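Local structure of putative Ribokinase II (3IQ0) at residues I44-V47 with T48-V52; N169-K172 with E173-D176; I306-F309 with I310-H313. The protein probably phosphorylates a sugar such as ribose with ATP and magnesium, as a PfkB-family carbohydrate kinase of the ribokinase clan. All blocks are in the same frame, centred on the assembly; numbering follows the deposited sequence.

Contact 1: residues I44-V47 with T48-V52; sequences IDQV and TRLGV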
ATOM      1  N   ILE B  44       3.453  22.653   1.433  1.00 15.04           N
ATOM      2  CA  ILE B  44       3.249  23.420   0.213  1.00 16.50           C
ATOM      3  C   ILE B  44       1.806  23.861   0.009  1.00 15.52           C
ATOM      4  O   ILE B  44       1.558  24.905  -0.589  1.00 16.92           O
ATOM      5  CB  ILE B  44       3.743  22.629  -1.028  1.00 16.58           C
ATOM      6  CG1 ILE B  44       4.323  23.604  -2.047  1.00 18.06           C
ATOM      7  CG2 ILE B  44       2.617  21.824  -1.648  1.00 16.45           C
ATOM      8  CD1 ILE B  44       5.553  24.313  -1.546  1.00 17.11           C
ATOM      9  N   ASP B  45       0.851  23.074   0.494  1.00 16.83           N
ATOM     10  CA  ASP B  45      -0.550  23.468   0.342  1.00 16.53           C
ATOM     11  C   ASP B  45      -0.801  24.710   1.207  1.00 16.69           C
ATOM     12  O   ASP B  45      -1.552  25.613   0.817  1.00 16.05           O
ATOM     13  CB  ASP B  45      -1.487  22.343   0.772  1.00 16.96           C
ATOM     14  CG  ASP B  45      -2.917  22.580   0.326  1.00 18.50           C
ATOM     15  OD1 ASP B  45      -3.134  22.763  -0.886  1.00 19.59           O
ATOM     16  OD2 ASP B  45      -3.821  22.571   1.182  1.00 18.24           O
ATOM     17  N   GLN B  46      -0.166  24.767   2.372  1.00 14.25           N
ATOM     18  CA  GLN B  46      -0.351  25.920   3.247  1.00 16.31           C
ATOM     19  C   GLN B  46       0.294  27.136   2.596  1.00 16.75           C
ATOM     20  O   GLN B  46      -0.241  28.238   2.667  1.00 15.48           O
ATOM     21  CB  GLN B  46       0.255  25.660   4.632  1.00 15.74           C
ATOM     22  CG  GLN B  46       0.089  26.814   5.632  1.00 17.26           C
ATOM     23  CD  GLN B  46      -1.349  27.289   5.743  1.00 17.43           C
ATOM     24  OE1 GLN B  46      -1.782  28.201   5.022  1.00 21.48           O
ATOM     25  NE2 GLN B  46      -2.102  26.668   6.629  1.00 13.50           N
ATOM     26  N   VAL B  47       1.436  26.934   1.943  1.00 15.37           N
ATOM     27  CA  VAL B  47       2.100  28.042   1.271  1.00 14.90           C
ATOM     28  C   VAL B  47       1.212  28.636   0.185  1.00 15.04           C
ATOM     29  O   VAL B  47       1.035  29.847   0.129  1.00 14.97           O
ATOM     30  CB  VAL B  47       3.427  27.611   0.617  1.00 13.03           C
ATOM     31  CG1 VAL B  47       3.951  28.725  -0.254  1.00 14.07           C
ATOM     32  CG2 VAL B  47       4.448  27.248   1.691  1.00 11.32           C
ATOM     33  N   THR B  48       0.656  27.791  -0.680  1.00 16.49           N
ATOM     34  CA  THR B  48      -0.191  28.301  -1.756  1.00 16.80           C
ATOM     35  C   THR B  48      -1.500  28.892  -1.254  1.00 18.52           C
ATOM     36  O   THR B  48      -2.062  29.774  -1.894  1.00 18.01           O
ATOM     37  CB  THR B  48      -0.534  27.221  -2.803  1.00 18.52           C
ATOM     38  OG1 THR B  48      -1.097  27.862  -3.950  1.00 16.65           O
ATOM     39  CG2 THR B  48      -1.567  26.215  -2.250  1.00 18.02           C
ATOM     40  N   ARG B  49      -1.990  28.418  -0.115  1.00 17.07           N
ATOM     41  CA  ARG B  49      -3.231  28.957   0.407  1.00 18.60           C
ATOM     42  C   ARG B  49      -3.020  30.360   0.958  1.00 19.47           C
ATOM     43  O   ARG B  49      -3.978  31.110   1.123  1.00 19.56           O
ATOM     44  CB  ARG B  49      -3.808  28.039   1.480  1.00 22.10           C
ATOM     45  CG  ARG B  49      -4.272  26.707   0.924  1.00 24.59           C
ATOM     46  CD  ARG B  49      -5.481  26.233   1.673  1.00 30.56           C
ATOM     47  NE  ARG B  49      -6.643  27.060   1.375  1.00 30.29           N
ATOM     48  CZ  ARG B  49      -7.705  27.157   2.165  1.00 31.40           C
ATOM     49  NH1 ARG B  49      -7.743  26.486   3.304  1.00 31.41           N
ATOM     50  NH2 ARG B  49      -8.734  27.911   1.810  1.00 30.77           N
ATOM     51  N   LEU B  50      -1.766  30.709   1.248  1.00 16.00           N
ATOM     52  CA  LEU B  50      -1.448  32.045   1.741  1.00 16.67           C
ATOM     53  C   LEU B  50      -1.172  32.983   0.550  1.00 18.64           C
ATOM     54  O   LEU B  50      -0.881  34.167   0.729  1.00 19.97           O
ATOM     55  CB  LEU B  50      -0.264  31.988   2.722  1.00 15.51           C
ATOM     56  CG  LEU B  50      -0.668  31.324   4.055  1.00 14.30           C
ATOM     57  CD1 LEU B  50       0.542  31.101   4.948  1.00 14.44           C
ATOM     58  CD2 LEU B  50      -1.713  32.205   4.765  1.00 16.37           C
ATOM     59  N   GLY B  51      -1.291  32.440  -0.664  1.00 17.36           N
ATOM     60  CA  GLY B  51      -1.114  33.230  -1.877  1.00 17.12           C
ATOM     61  C   GLY B  51       0.283  33.321  -2.461  1.00 18.59           C
ATOM     62  O   GLY B  51       0.521  34.050  -3.424  1.00 18.80           O
ATOM     63  N   VAL B  52       1.212  32.577  -1.882  1.00 17.69           N
ATOM     64  CA  VAL B  52       2.592  32.600  -2.338  1.00 18.40           C
ATOM     65  C   VAL B  52       2.820  31.539  -3.411  1.00 17.97           C
ATOM     66  O   VAL B  52       2.601  30.352  -3.184  1.00 20.27           O
ATOM     67  CB  VAL B  52       3.550  32.377  -1.136  1.00 18.19           C
ATOM     68  CG1 VAL B  52       4.970  32.143  -1.613  1.00 15.91           C
ATOM     69  CG2 VAL B  52       3.496  33.590  -0.200  1.00 18.28           C
TER
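Thr-48 N is bonded to Ile-44 O at 3.0 Å, nearly straight (167°), in the last part of helix 39-49, just before the backbone breaks out of it. Arg-49 N reaches Asp-45 O at 3.0 Å with more bend. One residue on, the pattern tightens: Leu-50 N makes its better bond to Val-47 O (3.1 Å) and keeps a weak one to Gln-46 O. The turn ends in a Schellman motif. Gly-51 takes a positive phi of 90°, its N bonds to Thr-48 O, and Val-52 N folds back to Val-47 O in a weak bond of 3.4 Å. Val-52 CB then meets Val-47 CG1 at 3.8 Å, an apolar contact across the C-cap; with CG1 anti to its own backbone N (chi1 171°), Val-47 holds this branch near its carbonyl, where the chain doubles back. On another side of the helix the Asp-45 and Arg-49 side chains run alongside each other in the same direction, yet Asp-45 OD2 and Arg-49 NE stay 5.3 Å apart, so any attraction acts without contact. Asp-45 OD2 has a long, weak ion pair with Arg-72. Thr-48 OG1 bonds to Asp-76 O, while Leu-50 and Val-52 pack on Ala-268 of helix 258-271.

Contact 2: residues N169-K172 with E173-D176; sequences NIRK and EMLD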
ATOM      1  N   ASN B 169      11.655  16.724  10.837  1.00 25.49           N
ATOM      2  CA  ASN B 169      10.574  15.872  11.329  1.00 26.59           C
ATOM      3  C   ASN B 169      10.899  14.422  10.995  1.00 28.04           C
ATOM      4  O   ASN B 169      10.115  13.729  10.351  1.00 27.47           O
ATOM      5  CB  ASN B 169       9.238  16.280  10.693  1.00 23.53           C
ATOM      6  CG  ASN B 169       9.195  16.026   9.197  1.00 22.53           C
ATOM      7  OD1 ASN B 169      10.175  16.244   8.495  1.00 20.23           O
ATOM      8  ND2 ASN B 169       8.044  15.574   8.701  1.00 23.19           N
ATOM      9  N   ILE B 170      12.066  13.974  11.451  1.00 29.65           N
ATOM     10  CA  ILE B 170      12.545  12.616  11.192  1.00 32.86           C
ATOM     11  C   ILE B 170      12.077  11.579  12.202  1.00 33.09           C
ATOM     12  O   ILE B 170      11.598  11.911  13.284  1.00 34.42           O
ATOM     13  CB  ILE B 170      14.098  12.565  11.195  1.00 33.94           C
ATOM     14  CG1 ILE B 170      14.668  13.604  10.233  1.00 34.19           C
ATOM     15  CG2 ILE B 170      14.583  11.188  10.786  1.00 36.24           C
ATOM     16  CD1 ILE B 170      15.068  14.867  10.916  1.00 37.08           C
ATOM     17  N   ARG B 171      12.211  10.314  11.819  1.00 35.48           N
ATOM     18  CA  ARG B 171      11.888   9.196  12.691  1.00 38.31           C
ATOM     19  C   ARG B 171      13.220   8.964  13.393  1.00 39.81           C
ATOM     20  O   ARG B 171      14.220   8.645  12.741  1.00 38.46           O
ATOM     21  CB  ARG B 171      11.522   7.955  11.876  1.00 40.89           C
ATOM     22  CG  ARG B 171      10.285   8.102  11.016  1.00 43.54           C
ATOM     23  CD  ARG B 171      10.121   6.887  10.118  1.00 46.59           C
ATOM     24  NE  ARG B 171       9.836   5.671  10.875  1.00 48.15           N
ATOM     25  CZ  ARG B 171      10.282   4.463  10.539  1.00 49.15           C
ATOM     26  NH1 ARG B 171      11.037   4.311   9.459  1.00 49.19           N
ATOM     27  NH2 ARG B 171       9.978   3.409  11.284  1.00 49.03           N
ATOM     28  N   LYS B 172      13.236   9.145  14.710  1.00 41.77           N
ATOM     29  CA  LYS B 172      14.453   8.984  15.499  1.00 44.29           C
ATOM     30  C   LYS B 172      15.308   7.814  15.022  1.00 44.54           C
ATOM     31  O   LYS B 172      16.533   7.873  15.099  1.00 44.42           O
ATOM     32  CB  LYS B 172      14.098   8.800  16.979  1.00 46.72           C
ATOM     33  CG  LYS B 172      13.011   9.744  17.493  1.00 48.60           C
ATOM     34  CD  LYS B 172      13.382  11.207  17.343  1.00 49.08           C
ATOM     35  CE  LYS B 172      12.209  12.116  17.714  1.00 50.73           C
ATOM     36  NZ  LYS B 172      11.723  11.884  19.108  1.00 51.75           N
ATOM     37  N   GLU B 173      14.660   6.765  14.519  1.00 46.00           N
ATOM     38  CA  GLU B 173      15.358   5.573  14.031  1.00 48.04           C
ATOM     39  C   GLU B 173      16.435   5.854  12.993  1.00 49.15           C
ATOM     40  O   GLU B 173      17.486   5.213  12.994  1.00 49.87           O
ATOM     41  CB  GLU B 173      14.366   4.569  13.433  1.00 49.36           C
ATOM     42  CG  GLU B 173      13.482   3.860  14.444  1.00 51.70           C
ATOM     43  CD  GLU B 173      12.069   4.412  14.488  1.00 53.06           C
ATOM     44  OE1 GLU B 173      11.899   5.619  14.750  1.00 51.56           O
ATOM     45  OE2 GLU B 173      11.126   3.623  14.260  1.00 54.98           O
HETATM   46  N   MSE B 174      16.166   6.795  12.097  1.00 50.38           N
HETATM   47  CA  MSE B 174      17.112   7.146  11.044  1.00 52.16           C
HETATM   48  C   MSE B 174      18.470   7.564  11.624  1.00 51.72           C
HETATM   49  O   MSE B 174      19.507   7.411  10.976  1.00 50.44           O
HETATM   50  CB  MSE B 174      16.532   8.285  10.193  1.00 55.36           C
HETATM   51  CG  MSE B 174      16.599   8.066   8.683  1.00 60.20           C
HETATM   52 SE   MSE B 174      15.549   6.551   8.050  1.00 66.70          SE
HETATM   53  CE  MSE B 174      13.782   7.313   8.235  1.00 65.09           C
ATOM     54  N   LEU B 175      18.460   8.085  12.848  1.00 52.02           N
ATOM     55  CA  LEU B 175      19.686   8.536  13.499  1.00 53.25           C
ATOM     56  C   LEU B 175      20.680   7.417  13.812  1.00 55.58           C
ATOM     57  O   LEU B 175      21.839   7.686  14.131  1.00 56.17           O
ATOM     58  CB  LEU B 175      19.349   9.297  14.785  1.00 51.76           C
ATOM     59  CG  LEU B 175      18.584  10.617  14.629  1.00 49.49           C
ATOM     60  CD1 LEU B 175      18.258  11.191  15.996  1.00 48.37           C
ATOM     61  CD2 LEU B 175      19.418  11.598  13.823  1.00 49.26           C
ATOM     62  N   ASP B 176      20.236   6.167  13.721  1.00 57.07           N
ATOM     63  CA  ASP B 176      21.129   5.050  13.998  1.00 58.26           C
ATOM     64  C   ASP B 176      21.679   4.422  12.727  1.00 59.00           C
ATOM     65  O   ASP B 176      22.413   3.434  12.779  1.00 59.80           O
ATOM     66  CB  ASP B 176      20.424   4.003  14.866  1.00 59.17           C
ATOM     67  CG  ASP B 176      20.252   4.468  16.305  1.00 60.12           C
ATOM     68  OD1 ASP B 176      21.254   4.922  16.903  1.00 60.74           O
ATOM     69  OD2 ASP B 176      19.125   4.379  16.839  1.00 60.35           O
TER
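The guanidinium of Arg-171 and the carboxylate of Glu-173 are turned 63° against each other, and Glu-173 OE2 stands 3.2 Å from Arg-171 NH2. OE2 sits far off the guanidinium plane and takes none of its N-H bonds, so this salt bridge rests on charge alone. CE of the selenomethionine Met-174 comes obliquely to the guanidinium and lies 4.1 Å from the methylene Arg-171 CD beside it. All this sits on a 3-10 turn in the loop that leads from strand 163-167 of the main sheet to helix 178-189, a beta-to-alpha connection of the ribokinase-like fold. Two backbone bonds of the i to i+3 kind shape the turn: Met-174 N to Arg-171 O at 2.8 Å, and Leu-175 N to Lys-172 O at 3.0 Å. The bend of the Glu-173 chain at chi2 (103°) carries the carboxylate back towards Arg-171, leaving Glu-173 OE1 3.7 Å from Arg-171 CB. The buried side of the turn is apolar, with Met-174 also meeting Phe-142 and Met-180, and Ile-170 resting on Leu-184. Near the start of the loop Asn-169, its OD1 bonded to Ser-139 N, touches ATP, two residues before Arg-171 opens the turn. Ile-170 and Met-174 lie roughly perpendicular, CG2 of Ile-170 meeting CB of Met-174 at 3.5 Å.

Contact 3: residues I306-F309 with I310-H313; sequences IETF and IQRH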
ATOM      1  N   ILE B 306      -6.345  33.450   9.580  1.00 23.03           N
ATOM      2  CA  ILE B 306      -5.381  33.503  10.677  1.00 23.87           C
ATOM      3  C   ILE B 306      -5.527  34.856  11.384  1.00 25.50           C
ATOM      4  O   ILE B 306      -5.583  34.939  12.613  1.00 27.39           O
ATOM      5  CB  ILE B 306      -3.929  33.387  10.153  1.00 22.17           C
ATOM      6  CG1 ILE B 306      -3.748  32.075   9.374  1.00 19.89           C
ATOM      7  CG2 ILE B 306      -2.950  33.454  11.319  1.00 22.66           C
ATOM      8  CD1 ILE B 306      -2.380  31.948   8.709  1.00 18.96           C
ATOM      9  N   GLU B 307      -5.596  35.910  10.581  1.00 27.38           N
ATOM     10  CA  GLU B 307      -5.727  37.277  11.068  1.00 30.90           C
ATOM     11  C   GLU B 307      -6.915  37.416  12.028  1.00 31.97           C
ATOM     12  O   GLU B 307      -6.783  37.945  13.135  1.00 29.95           O
ATOM     13  CB  GLU B 307      -5.899  38.212   9.868  1.00 33.00           C
ATOM     14  CG  GLU B 307      -5.717  39.687  10.158  1.00 38.82           C
ATOM     15  CD  GLU B 307      -6.794  40.252  11.059  1.00 43.03           C
ATOM     16  OE1 GLU B 307      -7.992  40.013  10.785  1.00 45.53           O
ATOM     17  OE2 GLU B 307      -6.434  40.947  12.035  1.00 45.74           O
ATOM     18  N   THR B 308      -8.074  36.940  11.596  1.00 31.86           N
ATOM     19  CA  THR B 308      -9.273  37.012  12.413  1.00 33.75           C
ATOM     20  C   THR B 308      -9.132  36.138  13.656  1.00 35.29           C
ATOM     21  O   THR B 308      -9.549  36.521  14.749  1.00 35.90           O
ATOM     22  CB  THR B 308     -10.498  36.571  11.605  1.00 34.50           C
ATOM     23  OG1 THR B 308     -10.259  35.270  11.058  1.00 36.56           O
ATOM     24  CG2 THR B 308     -10.767  37.539  10.475  1.00 31.73           C
ATOM     25  N   PHE B 309      -8.542  34.959  13.488  1.00 34.58           N
ATOM     26  CA  PHE B 309      -8.327  34.046  14.606  1.00 35.66           C
ATOM     27  C   PHE B 309      -7.570  34.800  15.696  1.00 36.07           C
ATOM     28  O   PHE B 309      -7.969  34.818  16.860  1.00 36.47           O
ATOM     29  CB  PHE B 309      -7.505  32.842  14.138  1.00 34.05           C
ATOM     30  CG  PHE B 309      -7.157  31.872  15.235  1.00 34.29           C
ATOM     31  CD1 PHE B 309      -8.125  31.028  15.776  1.00 34.93           C
ATOM     32  CD2 PHE B 309      -5.857  31.794  15.720  1.00 32.59           C
ATOM     33  CE1 PHE B 309      -7.796  30.117  16.784  1.00 33.75           C
ATOM     34  CE2 PHE B 309      -5.518  30.891  16.726  1.00 34.03           C
ATOM     35  CZ  PHE B 309      -6.486  30.053  17.257  1.00 33.36           C
ATOM     36  N   ILE B 310      -6.468  35.428  15.300  1.00 36.79           N
ATOM     37  CA  ILE B 310      -5.639  36.197  16.218  1.00 37.71           C
ATOM     38  C   ILE B 310      -6.438  37.349  16.817  1.00 39.17           C
ATOM     39  O   ILE B 310      -6.461  37.524  18.035  1.00 39.71           O
ATOM     40  CB  ILE B 310      -4.404  36.765  15.492  1.00 36.11           C
ATOM     41  CG1 ILE B 310      -3.517  35.620  15.009  1.00 32.78           C
ATOM     42  CG2 ILE B 310      -3.637  37.700  16.415  1.00 35.48           C
ATOM     43  CD1 ILE B 310      -2.376  36.075  14.133  1.00 32.93           C
ATOM     44  N   GLN B 311      -7.086  38.132  15.958  1.00 40.61           N
ATOM     45  CA  GLN B 311      -7.891  39.265  16.405  1.00 42.55           C
ATOM     46  C   GLN B 311      -8.834  38.824  17.493  1.00 43.46           C
ATOM     47  O   GLN B 311      -8.559  38.996  18.684  1.00 44.71           O
ATOM     48  CB  GLN B 311      -8.756  39.831  15.278  1.00 42.90           C
ATOM     49  CG  GLN B 311      -8.029  40.537  14.170  1.00 44.62           C
ATOM     50  CD  GLN B 311      -8.989  41.190  13.194  1.00 46.99           C
ATOM     51  OE1 GLN B 311     -10.089  40.680  12.958  1.00 48.13           O
ATOM     52  NE2 GLN B 311      -8.578  42.317  12.608  1.00 46.43           N
ATOM     53  N   ARG B 312      -9.955  38.256  17.055  1.00 44.41           N
ATOM     54  CA  ARG B 312     -11.012  37.774  17.940  1.00 45.88           C
ATOM     55  C   ARG B 312     -10.519  37.484  19.338  1.00 46.43           C
ATOM     56  O   ARG B 312     -11.134  37.916  20.313  1.00 48.39           O
ATOM     57  CB  ARG B 312     -11.661  36.499  17.378  1.00 44.59           C
ATOM     58  CG  ARG B 312     -12.567  36.723  16.174  1.00 43.61           C
ATOM     59  CD  ARG B 312     -13.371  35.457  15.857  1.00 42.51           C
ATOM     60  NE  ARG B 312     -14.565  35.299  16.693  1.00 39.55           N
ATOM     61  CZ  ARG B 312     -15.237  34.155  16.818  1.00 39.23           C
ATOM     62  NH1 ARG B 312     -14.827  33.068  16.174  1.00 39.11           N
ATOM     63  NH2 ARG B 312     -16.336  34.098  17.556  1.00 38.47           N
ATOM     64  N   HIS B 313      -9.410  36.759  19.426  1.00 47.44           N
ATOM     65  CA  HIS B 313      -8.821  36.364  20.703  1.00 48.35           C
ATOM     66  C   HIS B 313      -7.872  37.368  21.371  1.00 49.08           C
ATOM     67  O   HIS B 313      -7.297  38.243  20.684  1.00 50.35           O
ATOM     68  CB  HIS B 313      -8.104  35.024  20.511  1.00 48.46           C
ATOM     69  CG  HIS B 313      -6.868  34.874  21.341  1.00 49.24           C
ATOM     70  ND1 HIS B 313      -5.837  35.790  21.308  1.00 49.43           N
ATOM     71  CD2 HIS B 313      -6.483  33.904  22.206  1.00 50.61           C
ATOM     72  CE1 HIS B 313      -4.868  35.392  22.115  1.00 50.04           C
ATOM     73  NE2 HIS B 313      -5.234  34.248  22.672  1.00 50.90           N
TER
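Ile-306 and Ile-310, one helical turn apart, lie side by side and point the same way, with CG2 of Ile-306 3.9 Å from CD1 of Ile-310. In Ile-306, CG2 is anti to the backbone N (chi1 -58° for CG1), and this turns the branch towards the next turn; the Ile-306 side chain also touches Tyr-282 and Ala-285 of helix 276-290. With chi1 at -64°, Ile-310 CG1 lies beside its own backbone N and so comes 3.2 Å from Ile-306 O, the oxygen that Ile-310 N bonds at 2.9 Å and close to linear. Phe-309 stands with CG anti to its backbone N (chi1 177°); from there the side chain touches Leu-289 and Val-250, and the ring stacks edge-to-face with Tyr-248, which His-313 also meets edge-to-face. Thr-308 OG1 turns back to bond the carbonyls of Glu-305 and Met-304. Backbone bonds continue the helix, with Gln-311 N to Glu-307 O at 2.8 Å and Arg-312 N to Thr-308 O at 2.9 Å. The modelled approach of the Glu-307 carboxylate to the Gln-311 amide is too close to be trusted, so its details are doubtful. Apolar and aromatic contacts therefore hold one side of this last modelled helix to the chain, while Gln-311 and Arg-312 are exposed, and the helix there probably rests mainly on its backbone bonds.

Overall arrangement
Along the chain the three contacts come in series; none nests in or crosses another, and each closes only a local turn. Contact 1 finishes helix 39-49 and hands over to strand 54-61 of the main sheet. Contact 2 lies far along, in the connection from strand 163-167 to helix 178-189, on the opposite side of the chain's centre and about 28 Å from contact 1, centre to centre. Contact 3 belongs to helix 303-312, at the modelled C-terminal end. It returns to contact 1, where Leu-50 CD2 packs on Ile-306 CD1 at 4.0 Å, tying the turn that ends helix 39-49 to helix 303-312. Contacts 2 and 3 stay about 19 Å apart at their nearest atoms.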